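Local coordinates for protein MS5a (PDB 6L77) that is a meiosis-related protein from Brassica napus built of cystatin-like folds, whose molecular role is not settled but which has been linked to non-canonical enhancement of papain, at residues M48-L56 / V68-L78; Y17-Y25 / F83-K91. One frame throughout, in Å; residues are numbered along the deposited sequence.

Interaction 1: M48-L56 / V68-L78; sequences MPVSYNITL and VFETNVDQRSL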
loop_
_atom_site.group_PDB
_atom_site.type_symbol
_atom_site.label_atom_id
_atom_site.label_comp_id
_atom_site.label_asym_id
_atom_site.label_seq_id
_atom_site.Cartn_x
_atom_site.Cartn_y
_atom_site.Cartn_z
HETATM N N MSE A 48 -17.111 -4.711 13.516
HETATM C CA MSE A 48 -15.869 -4.703 12.729
HETATM C C MSE A 48 -14.986 -3.510 13.103
HETATM O O MSE A 48 -15.493 -2.405 13.246
HETATM C CB MSE A 48 -16.145 -4.653 11.217
HETATM C CG MSE A 48 -14.883 -4.357 10.425
HETATM SE SE MSE A 48 -15.037 -4.216 8.473
HETATM C CE MSE A 48 -16.100 -2.589 8.310
ATOM N N PRO A 49 -13.656 -3.721 13.252
ATOM C CA PRO A 49 -12.760 -2.570 13.427
ATOM C C PRO A 49 -12.800 -1.652 12.215
ATOM O O PRO A 49 -12.383 -2.047 11.118
ATOM C CB PRO A 49 -11.380 -3.216 13.607
ATOM C CG PRO A 49 -11.675 -4.605 14.061
ATOM C CD PRO A 49 -12.928 -4.997 13.358
ATOM N N VAL A 50 -13.292 -0.428 12.400
ATOM C CA VAL A 50 -13.510 0.492 11.289
ATOM C C VAL A 50 -12.590 1.704 11.332
ATOM O O VAL A 50 -12.439 2.379 10.298
ATOM C CB VAL A 50 -14.984 0.948 11.218
ATOM C CG1 VAL A 50 -15.874 -0.206 10.822
ATOM C CG2 VAL A 50 -15.432 1.514 12.571
ATOM N N SER A 51 -11.960 2.001 12.466
ATOM C CA SER A 51 -11.024 3.110 12.489
ATOM C C SER A 51 -9.882 2.807 13.442
ATOM O O SER A 51 -10.092 2.276 14.535
ATOM C CB SER A 51 -11.705 4.417 12.886
ATOM O OG SER A 51 -12.081 4.389 14.237
ATOM N N TYR A 52 -8.681 3.182 13.018
ATOM C CA TYR A 52 -7.465 3.087 13.808
ATOM C C TYR A 52 -6.883 4.484 13.931
ATOM O O TYR A 52 -6.726 5.177 12.926
ATOM C CB TYR A 52 -6.430 2.161 13.155
ATOM C CG TYR A 52 -6.747 0.691 13.282
ATOM C CD1 TYR A 52 -7.564 0.054 12.356
ATOM C CD2 TYR A 52 -6.240 -0.059 14.340
ATOM C CE1 TYR A 52 -7.861 -1.294 12.476
ATOM C CE2 TYR A 52 -6.528 -1.407 14.469
ATOM C CZ TYR A 52 -7.335 -2.017 13.535
ATOM O OH TYR A 52 -7.617 -3.351 13.673
ATOM N N ASN A 53 -6.610 4.906 15.152
ATOM C CA ASN A 53 -5.873 6.137 15.423
ATOM C C ASN A 53 -4.592 5.683 16.095
ATOM O O ASN A 53 -4.620 5.243 17.248
ATOM C CB ASN A 53 -6.687 7.087 16.302
ATOM C CG ASN A 53 -5.879 8.289 16.809
ATOM O OD1 ASN A 53 -4.809 8.618 16.292
ATOM N ND2 ASN A 53 -6.397 8.945 17.839
ATOM N N ILE A 54 -3.482 5.755 15.362
ATOM C CA ILE A 54 -2.225 5.138 15.761
ATOM C C ILE A 54 -1.233 6.245 16.085
ATOM O O ILE A 54 -1.043 7.174 15.286
ATOM C CB ILE A 54 -1.668 4.234 14.647
ATOM C CG1 ILE A 54 -2.682 3.164 14.276
ATOM C CG2 ILE A 54 -0.319 3.618 15.063
ATOM C CD1 ILE A 54 -2.360 2.494 12.916
ATOM N N THR A 55 -0.601 6.140 17.245
ATOM C CA THR A 55 0.492 7.018 17.629
ATOM C C THR A 55 1.780 6.215 17.524
ATOM O O THR A 55 1.937 5.189 18.195
ATOM C CB THR A 55 0.289 7.547 19.050
ATOM O OG1 THR A 55 -0.974 8.224 19.128
ATOM C CG2 THR A 55 1.427 8.503 19.435
ATOM N N LEU A 56 2.690 6.660 16.669
ATOM C CA LEU A 56 3.911 5.908 16.424
ATOM C C LEU A 56 5.109 6.836 16.545
ATOM O O LEU A 56 4.976 8.060 16.490
ATOM C CB LEU A 56 3.896 5.251 15.039
ATOM C CG LEU A 56 3.676 6.240 13.890
ATOM C CD1 LEU A 56 4.788 6.118 12.877
ATOM C CD2 LEU A 56 2.308 6.073 13.217
ATOM N N VAL A 68 7.360 11.773 17.148
ATOM C CA VAL A 68 6.075 11.136 17.383
ATOM C C VAL A 68 5.115 11.570 16.283
ATOM O O VAL A 68 5.068 12.737 15.866
ATOM C CB VAL A 68 5.559 11.432 18.806
ATOM C CG1 VAL A 68 5.498 12.927 19.080
ATOM C CG2 VAL A 68 4.213 10.737 19.047
ATOM N N PHE A 69 4.350 10.607 15.800
ATOM C CA PHE A 69 3.667 10.677 14.522
ATOM C C PHE A 69 2.276 10.085 14.711
ATOM O O PHE A 69 2.135 9.077 15.408
ATOM C CB PHE A 69 4.489 9.875 13.504
ATOM C CG PHE A 69 4.100 10.076 12.075
ATOM C CD1 PHE A 69 4.700 11.068 11.325
ATOM C CD2 PHE A 69 3.181 9.232 11.467
ATOM C CE1 PHE A 69 4.376 11.247 10.001
ATOM C CE2 PHE A 69 2.838 9.395 10.135
ATOM C CZ PHE A 69 3.441 10.404 9.394
ATOM N N GLU A 70 1.260 10.710 14.110
ATOM C CA GLU A 70 -0.119 10.227 14.187
ATOM C C GLU A 70 -0.572 9.743 12.812
ATOM O O GLU A 70 -0.322 10.414 11.805
ATOM C CB GLU A 70 -1.032 11.341 14.699
ATOM C CG GLU A 70 -2.503 11.024 14.692
ATOM C CD GLU A 70 -3.317 12.134 15.328
ATOM O OE1 GLU A 70 -2.833 13.284 15.354
ATOM O OE2 GLU A 70 -4.432 11.855 15.812
ATOM N N THR A 71 -1.201 8.567 12.763
ATOM C CA THR A 71 -1.802 8.038 11.536
ATOM C C THR A 71 -3.238 7.642 11.846
ATOM O O THR A 71 -3.478 6.953 12.841
ATOM C CB THR A 71 -1.033 6.803 11.003
ATOM O OG1 THR A 71 0.310 7.166 10.635
ATOM C CG2 THR A 71 -1.717 6.231 9.771
ATOM N N ASN A 72 -4.189 8.063 11.007
ATOM C CA ASN A 72 -5.591 7.657 11.142
ATOM C C ASN A 72 -6.025 6.934 9.871
ATOM O O ASN A 72 -5.841 7.456 8.767
ATOM C CB ASN A 72 -6.516 8.856 11.377
ATOM C CG ASN A 72 -6.369 9.458 12.768
ATOM O OD1 ASN A 72 -5.437 9.143 13.518
ATOM N ND2 ASN A 72 -7.287 10.346 13.109
ATOM N N VAL A 73 -6.600 5.743 10.028
ATOM C CA VAL A 73 -7.053 4.918 8.907
ATOM C C VAL A 73 -8.466 4.446 9.203
ATOM O O VAL A 73 -8.736 3.967 10.311
ATOM C CB VAL A 73 -6.136 3.700 8.667
ATOM C CG1 VAL A 73 -6.822 2.679 7.731
ATOM C CG2 VAL A 73 -4.801 4.135 8.075
ATOM N N ASP A 74 -9.365 4.589 8.225
ATOM C CA ASP A 74 -10.683 3.960 8.275
ATOM C C ASP A 74 -10.653 2.702 7.419
ATOM O O ASP A 74 -10.219 2.745 6.266
ATOM C CB ASP A 74 -11.778 4.900 7.773
ATOM C CG ASP A 74 -12.147 5.967 8.793
ATOM O OD1 ASP A 74 -11.632 5.926 9.927
ATOM O OD2 ASP A 74 -12.950 6.852 8.450
ATOM N N GLN A 75 -11.123 1.593 7.978
ATOM C CA GLN A 75 -11.013 0.281 7.358
ATOM C C GLN A 75 -12.405 -0.239 7.045
ATOM O O GLN A 75 -13.299 -0.176 7.894
ATOM C CB GLN A 75 -10.270 -0.685 8.291
ATOM C CG GLN A 75 -10.283 -2.149 7.879
ATOM C CD GLN A 75 -9.451 -3.011 8.832
ATOM O OE1 GLN A 75 -8.307 -3.356 8.538
ATOM N NE2 GLN A 75 -10.024 -3.351 9.980
ATOM N N ARG A 76 -12.594 -0.746 5.825
ATOM C CA ARG A 76 -13.914 -1.177 5.388
ATOM C C ARG A 76 -13.996 -2.662 5.076
ATOM O O ARG A 76 -15.087 -3.145 4.762
ATOM C CB ARG A 76 -14.365 -0.377 4.157
ATOM C CG ARG A 76 -14.610 1.095 4.433
ATOM C CD ARG A 76 -14.841 1.868 3.136
ATOM N NE ARG A 76 -13.624 1.983 2.325
ATOM C CZ ARG A 76 -12.697 2.916 2.509
ATOM N NH1 ARG A 76 -12.840 3.809 3.482
ATOM N NH2 ARG A 76 -11.627 2.958 1.728
ATOM N N SER A 77 -12.888 -3.397 5.125
ATOM C CA SER A 77 -12.954 -4.837 4.914
ATOM C C SER A 77 -11.853 -5.511 5.718
ATOM O O SER A 77 -10.812 -4.912 5.996
ATOM C CB SER A 77 -12.826 -5.215 3.429
ATOM O OG SER A 77 -12.834 -6.622 3.275
ATOM N N LEU A 78 -12.114 -6.762 6.102
ATOM C CA LEU A 78 -11.121 -7.623 6.733
ATOM C C LEU A 78 -10.558 -8.673 5.783
ATOM O O LEU A 78 -9.608 -9.364 6.154
ATOM C CB LEU A 78 -11.720 -8.353 7.950
ATOM C CG LEU A 78 -11.989 -7.645 9.276
ATOM C CD1 LEU A 78 -11.199 -6.350 9.447
ATOM C CD2 LEU A 78 -13.476 -7.415 9.442
HETATM O O HOH W 1 -8.630 -5.017 11.708
#
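Q75 reaches across to P49 with its side-chain amide. Q75 NE2 gives a hydrogen bond to P49 O at 2.9 Å, and the acceptor lies close to the amide plane of Q75. The chain can span the gap because CG stands anti to the backbone N (chi1 170°) and the next torsion is also extended. Q75 NE2 also donates to a water O at 2.8 Å, and that water bonds to Y52 OH. Both NE2 and the water lie level with the Y52 ring, off its rim. Q75 OE1 is held by Y17 and R152. With an alanine in place of Q75, P49 O would probably lose its side-chain donor, the bridging water one anchor, and Y17 OH and R152 their shared acceptor.

The two segments are antiparallel arms of a beta hairpin in the cystatin-like sheet. Y52, I54 and L56 pair with V73, T71 and F69 through reciprocal backbone hydrogen bonds. Their side chains lie on one face, where Y52, I54 and F69 meet helix 12-29. On its other side, toward strand 34-45, the first strand has a classic beta bulge, where V50 and S51 both face V44.

At the far end L56 and F69 run side by side. L56 CD2 approaches the edge of the F69 ring, 3.7 Å from F69 CD2. L56 CD2 also touches T71 OG1 at 3.4 Å, a buried hydroxyl with no polar partner in the model. T55, on the other face, brings CG2 to within 3.6 Å of V68 CG2, while T55 OG1 is taken by K91. Beyond Q75, the side chains of selenomethionine M48 and L78 run alongside one another, oppositely directed. M48 CG lies 3.5 Å from L78 CD2. A bend at chi3 (67°) turns M48 CE to the carbonyl oxygens of Q75 and R76.

Interaction 2: Y17-Y25 / F83-K91; sequences YATVGLHRY and FTCYISRPK
Helix 17-25 crosses strand 83-88 at -73°, with the axes 7.8 Å apart at closest approach, and G21 and S88 bring the backbones nearest. S88 CB lies 3.2 Å from G21 O; a beta carbon on G21 would crowd S88 CB. R24 extends along this junction, its chain fully stretched between CG and NE. R24 NH1 donates to S88 OG at 2.9 Å, nearly in the guanidinium plane. Y86 O lies over one face of that group, toward its rim. Two waters extend the grip: one accepts from R24 NH1 and S88 N, the other accepts from R24 NH2 and donates to Y86 O. R24 NE is bound by H217 O.

This is a helix laid across an antiparallel sheet, the packing that characterises the cystatin-like fold. Y17 meets F83 edge-to-face, with ring planes at 57° and Y17 CE1 over the centre of the F83 ring. V20 CG1 comes to the edge of the same ring. C85 SG fits against G21 CA and R24 CD. Y25 has CG anti to the backbone N (chi1 -176°), which sends its ring past S88 O to P90, where Y25 CE1 lies 3.6 Å from P90 CD.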
loop_
_atom_site.group_PDB
_atom_site.type_symbol
_atom_site.label_atom_id
_atom_site.label_comp_id
_atom_site.label_asym_id
_atom_site.label_seq_id
_atom_site.Cartn_x
_atom_site.Cartn_y
_atom_site.Cartn_z
ATOM N N TYR A 17 -0.626 -0.345 8.905
ATOM C CA TYR A 17 -1.258 0.966 8.753
ATOM C C TYR A 17 -0.323 2.093 9.176
ATOM O O TYR A 17 -0.347 3.177 8.581
ATOM C CB TYR A 17 -2.568 1.031 9.542
ATOM C CG TYR A 17 -3.675 0.257 8.877
ATOM C CD1 TYR A 17 -3.592 -0.066 7.529
ATOM C CD2 TYR A 17 -4.799 -0.162 9.583
ATOM C CE1 TYR A 17 -4.598 -0.789 6.891
ATOM C CE2 TYR A 17 -5.822 -0.887 8.947
ATOM C CZ TYR A 17 -5.705 -1.194 7.603
ATOM O OH TYR A 17 -6.691 -1.903 6.954
ATOM N N ALA A 18 0.496 1.870 10.205
ATOM C CA ALA A 18 1.522 2.863 10.530
ATOM C C ALA A 18 2.464 3.089 9.347
ATOM O O ALA A 18 2.861 4.224 9.054
ATOM C CB ALA A 18 2.318 2.414 11.750
ATOM N N THR A 19 2.850 2.016 8.672
ATOM C CA THR A 19 3.760 2.157 7.544
ATOM C C THR A 19 3.071 2.829 6.359
ATOM O O THR A 19 3.704 3.596 5.624
ATOM C CB THR A 19 4.298 0.776 7.173
ATOM O OG1 THR A 19 4.851 0.176 8.344
ATOM C CG2 THR A 19 5.362 0.861 6.079
ATOM N N VAL A 20 1.777 2.572 6.174
ATOM C CA VAL A 20 1.013 3.304 5.164
ATOM C C VAL A 20 1.024 4.797 5.470
ATOM O O VAL A 20 1.183 5.630 4.567
ATOM C CB VAL A 20 -0.424 2.763 5.086
ATOM C CG1 VAL A 20 -1.309 3.699 4.240
ATOM C CG2 VAL A 20 -0.418 1.365 4.501
ATOM N N GLY A 21 0.821 5.161 6.740
ATOM C CA GLY A 21 0.861 6.569 7.097
ATOM C C GLY A 21 2.209 7.197 6.797
ATOM O O GLY A 21 2.280 8.319 6.298
ATOM N N LEU A 22 3.298 6.495 7.132
ATOM C CA LEU A 22 4.620 7.026 6.810
ATOM C C LEU A 22 4.820 7.133 5.305
ATOM O O LEU A 22 5.466 8.076 4.828
ATOM C CB LEU A 22 5.699 6.146 7.436
ATOM C CG LEU A 22 5.757 6.244 8.965
ATOM C CD1 LEU A 22 6.750 5.254 9.464
ATOM C CD2 LEU A 22 6.174 7.648 9.384
ATOM N N HIS A 23 4.266 6.176 4.548
ATOM C CA HIS A 23 4.299 6.218 3.084
ATOM C C HIS A 23 3.624 7.480 2.547
ATOM O O HIS A 23 4.166 8.172 1.676
ATOM C CB HIS A 23 3.622 4.935 2.560
ATOM C CG HIS A 23 3.144 4.989 1.142
ATOM N ND1 HIS A 23 3.934 5.398 0.086
ATOM C CD2 HIS A 23 1.958 4.614 0.599
ATOM C CE1 HIS A 23 3.245 5.299 -1.041
ATOM N NE2 HIS A 23 2.043 4.823 -0.757
ATOM N N ARG A 24 2.431 7.789 3.042
ATOM C CA ARG A 24 1.721 8.982 2.581
ATOM C C ARG A 24 2.524 10.240 2.886
ATOM O O ARG A 24 2.750 11.078 2.003
ATOM C CB ARG A 24 0.333 9.040 3.237
ATOM C CG ARG A 24 -0.447 10.336 2.974
ATOM C CD ARG A 24 -1.866 10.257 3.511
ATOM N NE ARG A 24 -2.630 11.478 3.225
ATOM C CZ ARG A 24 -2.716 12.518 4.046
ATOM N NH1 ARG A 24 -2.101 12.496 5.219
ATOM N NH2 ARG A 24 -3.432 13.579 3.703
ATOM N N TYR A 25 3.005 10.361 4.125
ATOM C CA TYR A 25 3.803 11.526 4.516
ATOM C C TYR A 25 5.085 11.631 3.698
ATOM O O TYR A 25 5.400 12.691 3.145
ATOM C CB TYR A 25 4.143 11.447 6.008
ATOM C CG TYR A 25 4.875 12.657 6.514
ATOM C CD1 TYR A 25 4.179 13.803 6.900
ATOM C CD2 TYR A 25 6.265 12.661 6.611
ATOM C CE1 TYR A 25 4.853 14.923 7.371
ATOM C CE2 TYR A 25 6.945 13.775 7.078
ATOM C CZ TYR A 25 6.232 14.899 7.456
ATOM O OH TYR A 25 6.898 16.009 7.925
ATOM N N PHE A 83 -9.389 0.483 2.467
ATOM C CA PHE A 83 -9.225 1.414 3.583
ATOM C C PHE A 83 -8.772 2.772 3.067
ATOM O O PHE A 83 -8.298 2.895 1.940
ATOM C CB PHE A 83 -8.227 0.878 4.615
ATOM C CG PHE A 83 -6.807 0.739 4.093
ATOM C CD1 PHE A 83 -5.950 1.827 4.061
ATOM C CD2 PHE A 83 -6.336 -0.491 3.665
ATOM C CE1 PHE A 83 -4.652 1.688 3.594
ATOM C CE2 PHE A 83 -5.042 -0.635 3.198
ATOM C CZ PHE A 83 -4.205 0.454 3.161
ATOM N N THR A 84 -8.895 3.786 3.927
ATOM C CA THR A 84 -8.473 5.147 3.611
ATOM C C THR A 84 -7.594 5.681 4.731
ATOM O O THR A 84 -7.976 5.613 5.907
ATOM C CB THR A 84 -9.685 6.078 3.430
ATOM O OG1 THR A 84 -10.516 5.590 2.370
ATOM C CG2 THR A 84 -9.226 7.511 3.097
ATOM N N CYS A 85 -6.428 6.226 4.365
ATOM C CA CYS A 85 -5.554 6.932 5.308
ATOM C C CYS A 85 -5.842 8.428 5.213
ATOM O O CYS A 85 -5.595 9.049 4.172
ATOM C CB CYS A 85 -4.080 6.637 5.027
ATOM S SG CYS A 85 -2.939 7.538 6.123
ATOM N N TYR A 86 -6.354 9.006 6.303
ATOM C CA TYR A 86 -6.809 10.395 6.333
ATOM C C TYR A 86 -5.800 11.355 6.942
ATOM O O TYR A 86 -5.760 12.525 6.556
ATOM C CB TYR A 86 -8.112 10.517 7.139
ATOM C CG TYR A 86 -9.309 9.911 6.465
ATOM C CD1 TYR A 86 -10.010 10.615 5.488
ATOM C CD2 TYR A 86 -9.758 8.639 6.813
ATOM C CE1 TYR A 86 -11.124 10.069 4.865
ATOM C CE2 TYR A 86 -10.869 8.082 6.190
ATOM C CZ TYR A 86 -11.549 8.805 5.219
ATOM O OH TYR A 86 -12.652 8.251 4.602
ATOM N N ILE A 87 -5.024 10.894 7.908
ATOM C CA ILE A 87 -4.094 11.724 8.668
ATOM C C ILE A 87 -2.791 10.963 8.735
ATOM O O ILE A 87 -2.799 9.751 8.961
ATOM C CB ILE A 87 -4.612 12.001 10.101
ATOM C CG1 ILE A 87 -5.970 12.710 10.070
ATOM C CG2 ILE A 87 -3.573 12.762 10.930
ATOM C CD1 ILE A 87 -5.887 14.208 9.921
ATOM N N SER A 88 -1.666 11.666 8.566
ATOM C CA SER A 88 -0.365 11.011 8.707
ATOM C C SER A 88 0.650 12.151 8.846
ATOM O O SER A 88 1.084 12.722 7.847
ATOM C CB SER A 88 -0.039 10.111 7.526
ATOM O OG SER A 88 0.055 10.866 6.317
ATOM N N ARG A 89 0.980 12.501 10.085
ATOM C CA ARG A 89 1.767 13.710 10.297
ATOM C C ARG A 89 2.389 13.663 11.685
ATOM O O ARG A 89 1.892 12.949 12.570
ATOM C CB ARG A 89 0.890 14.962 10.165
ATOM C CG ARG A 89 -0.207 14.971 11.195
ATOM C CD ARG A 89 -1.183 16.103 11.016
ATOM N NE ARG A 89 -2.206 16.012 12.051
ATOM C CZ ARG A 89 -3.377 16.641 12.009
ATOM N NH1 ARG A 89 -3.680 17.421 10.976
ATOM N NH2 ARG A 89 -4.247 16.482 12.997
ATOM N N PRO A 90 3.463 14.438 11.914
ATOM C CA PRO A 90 3.988 14.609 13.277
ATOM C C PRO A 90 2.918 15.135 14.218
ATOM O O PRO A 90 2.127 16.017 13.871
ATOM C CB PRO A 90 5.120 15.628 13.102
ATOM C CG PRO A 90 5.556 15.447 11.658
ATOM C CD PRO A 90 4.268 15.161 10.916
ATOM N N LYS A 91 2.917 14.590 15.427
ATOM C CA LYS A 91 1.901 14.879 16.427
ATOM C C LYS A 91 2.408 15.979 17.346
ATOM O O LYS A 91 3.568 15.957 17.769
ATOM C CB LYS A 91 1.585 13.619 17.232
ATOM C CG LYS A 91 0.184 13.543 17.763
ATOM C CD LYS A 91 0.005 12.284 18.592
ATOM C CE LYS A 91 -1.432 12.157 19.096
ATOM N NZ LYS A 91 -1.542 11.093 20.142
HETATM O O HOH W 2 -1.957 14.352 7.534
HETATM O O HOH W 3 -4.635 14.827 6.158
#

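In the fold
Interactions 1 and 2 lie on the same side of the chain's centre, with their centres about 9 Å apart. Along the chain, interaction 1 falls inside the loop closed by interaction 2. Helix 12-29 comes first, then strands 49-60, 65-75 and 82-88, which are consecutive neighbours in one antiparallel sheet. Strand 65-75 pairs with strand 49-60 on one side and strand 82-88 on the other. Two probable hydrogen bonds join the contacts: Q75 OE1 with Y17 OH, and E70 N with R89 O. Y25 also meets F69 edge-to-face. Together they tie the early helix to three strands of its sheet, as expected for a cystatin-like unit in this C-terminal part of the longer MS5 protein.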